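PDB 5FHY: B-type flagellar hook-associated protein 2, which caps the growing tip of the bacterial flagellar filament, helping flagellin monomers polymerise there and keeping them from leaking out of the central channel. Local coordinates for residues S47-Q52 against I130-S135. Numbering follows the deposited sequence.
Sequences SKIALQ and IKVEVS
S47 and I130 bring the two backbones closest, 6.0 Å between their CA atoms, and from there the segments splay apart, so that L51 and V132 sit 9.2 Å apart at CA. No backbone-to-backbone hydrogen bond joins them; the one polar link is made by a side chain. With chi1 at -178° the hydroxyl of S47 points opposite its own backbone N, beside its carbonyl carbon, which brings OG to I130, where it accepts the backbone N-H, with N to OG at 3.1 Å and a fairly straight angle of 161°. I130 folds back over this link: its CG1 lies alongside the serine, 3.6 Å from S47 CB, while CD1 runs on to 3.7 Å from S47 O. Further along, the contact is mainly apolar and looser. I49 reaches toward I130 and V132 and makes its closer approaches through CD1, 4.2 Å from I130 O, 4.3 Å from I130 CG2 and near V132 CG2. That same V132 methyl also meets L51 CD2, at 4.3 Å, so it touches both I49 and L51. All five touching residues are buried, with F150 against I49, L117 against L51 and I69 against I130. Strand 48-50 lies between 114-121 and 165-166 in one antiparallel sheet, whereas 130-136 is an edge strand, within this chain, of the sheet with 65-71 and 74-81. The arrangement is that of two beta-sheets packed through I49, L51, I130 and V132, with the S47 bond where the segments come nearest, in the part of FliD that carries the flagellin hook IN motif.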
loop_
_atom_site.group_PDB
_atom_site.type_symbol
_atom_site.label_atom_id
_atom_site.label_comp_id
_atom_site.label_asym_id
_atom_site.label_seq_id
_atom_site.Cartn_x
_atom_site.Cartn_y
_atom_site.Cartn_z
ATOM N N SER B 47 -49.974 10.515 -28.515
ATOM C CA SER B 47 -50.449 9.876 -29.732
ATOM C C SER B 47 -49.297 9.470 -30.639
ATOM O O SER B 47 -48.296 10.182 -30.753
ATOM C CB SER B 47 -51.402 10.805 -30.486
ATOM O OG SER B 47 -51.904 10.181 -31.655
ATOM N N LYS B 48 -49.456 8.321 -31.287
ATOM C CA LYS B 48 -48.496 7.836 -32.271
ATOM C C LYS B 48 -49.248 6.981 -33.280
ATOM O O LYS B 48 -49.841 5.957 -32.929
ATOM C CB LYS B 48 -47.365 7.040 -31.607
ATOM C CG LYS B 48 -46.367 6.429 -32.591
ATOM C CD LYS B 48 -45.137 5.860 -31.890
ATOM C CE LYS B 48 -44.195 5.182 -32.880
ATOM N NZ LYS B 48 -42.996 4.583 -32.226
ATOM N N ILE B 49 -49.240 7.417 -34.535
ATOM C CA ILE B 49 -50.013 6.742 -35.563
ATOM C C ILE B 49 -49.146 6.328 -36.737
ATOM O O ILE B 49 -48.013 6.789 -36.887
ATOM C CB ILE B 49 -51.148 7.640 -36.086
ATOM C CG1 ILE B 49 -50.582 8.769 -36.951
ATOM C CG2 ILE B 49 -51.963 8.202 -34.931
ATOM C CD1 ILE B 49 -51.632 9.572 -37.674
ATOM N N ALA B 50 -49.695 5.458 -37.574
ATOM C CA ALA B 50 -49.016 5.020 -38.786
ATOM C C ALA B 50 -49.991 5.117 -39.948
ATOM O O ALA B 50 -51.086 4.561 -39.895
ATOM C CB ALA B 50 -48.492 3.604 -38.637
ATOM N N LEU B 51 -49.597 5.828 -40.996
ATOM C CA LEU B 51 -50.481 6.028 -42.142
ATOM C C LEU B 51 -50.392 4.833 -43.082
ATOM O O LEU B 51 -49.664 3.884 -42.807
ATOM C CB LEU B 51 -50.144 7.331 -42.875
ATOM C CG LEU B 51 -50.082 8.584 -41.996
ATOM C CD1 LEU B 51 -49.679 9.798 -42.812
ATOM C CD2 LEU B 51 -51.415 8.819 -41.280
ATOM N N GLN B 52 -51.148 4.873 -44.177
ATOM C CA GLN B 52 -51.150 3.772 -45.135
ATOM C C GLN B 52 -49.761 3.536 -45.708
ATOM O O GLN B 52 -48.986 4.479 -45.879
ATOM C CB GLN B 52 -52.130 4.046 -46.282
ATOM C CG GLN B 52 -53.579 3.735 -45.963
ATOM C CD GLN B 52 -54.501 3.922 -47.155
ATOM O OE1 GLN B 52 -54.195 3.484 -48.266
ATOM N NE2 GLN B 52 -55.640 4.574 -46.929
ATOM N N ILE B 130 -53.437 12.520 -32.876
ATOM C CA ILE B 130 -52.987 13.148 -34.112
ATOM C C ILE B 130 -54.005 12.892 -35.222
ATOM O O ILE B 130 -54.404 11.751 -35.449
ATOM C CB ILE B 130 -51.598 12.632 -34.552
ATOM C CG1 ILE B 130 -50.575 12.798 -33.428
ATOM C CG2 ILE B 130 -51.117 13.373 -35.797
ATOM C CD1 ILE B 130 -49.223 12.189 -33.745
ATOM N N LYS B 131 -54.422 13.952 -35.909
ATOM C CA LYS B 131 -55.388 13.826 -36.998
ATOM C C LYS B 131 -54.820 14.388 -38.297
ATOM O O LYS B 131 -54.139 15.415 -38.296
ATOM C CB LYS B 131 -56.701 14.536 -36.646
ATOM C CG LYS B 131 -57.779 14.411 -37.714
ATOM C CD LYS B 131 -59.112 14.984 -37.263
ATOM C CE LYS B 131 -60.226 14.576 -38.222
ATOM N NZ LYS B 131 -61.571 15.086 -37.825
ATOM N N VAL B 132 -55.109 13.704 -39.402
ATOM C CA VAL B 132 -54.646 14.116 -40.719
ATOM C C VAL B 132 -55.818 14.253 -41.688
ATOM O O VAL B 132 -56.498 13.270 -41.994
ATOM C CB VAL B 132 -53.627 13.122 -41.303
ATOM C CG1 VAL B 132 -53.126 13.621 -42.655
ATOM C CG2 VAL B 132 -52.461 12.919 -40.338
ATOM N N GLU B 133 -56.058 15.478 -42.149
ATOM C CA GLU B 133 -57.091 15.754 -43.146
ATOM C C GLU B 133 -56.460 16.033 -44.513
ATOM O O GLU B 133 -55.467 16.755 -44.604
ATOM C CB GLU B 133 -57.949 16.942 -42.706
ATOM C CG GLU B 133 -59.003 16.603 -41.658
ATOM C CD GLU B 133 -59.558 17.832 -40.951
ATOM O OE1 GLU B 133 -58.778 18.772 -40.682
ATOM O OE2 GLU B 133 -60.772 17.853 -40.655
ATOM N N VAL B 134 -57.032 15.468 -45.575
ATOM C CA VAL B 134 -56.423 15.560 -46.901
ATOM C C VAL B 134 -57.387 16.070 -47.973
ATOM O O VAL B 134 -58.452 15.493 -48.186
ATOM C CB VAL B 134 -55.887 14.195 -47.373
ATOM C CG1 VAL B 134 -55.341 14.311 -48.796
ATOM C CG2 VAL B 134 -54.819 13.670 -46.421
ATOM N N SER B 135 -57.001 17.149 -48.647
ATOM C CA SER B 135 -57.688 17.599 -49.854
ATOM C C SER B 135 -56.835 17.238 -51.067
ATOM O O SER B 135 -55.745 17.776 -51.246
ATOM C CB SER B 135 -57.957 19.105 -49.816
ATOM O OG SER B 135 -58.960 19.427 -48.869
#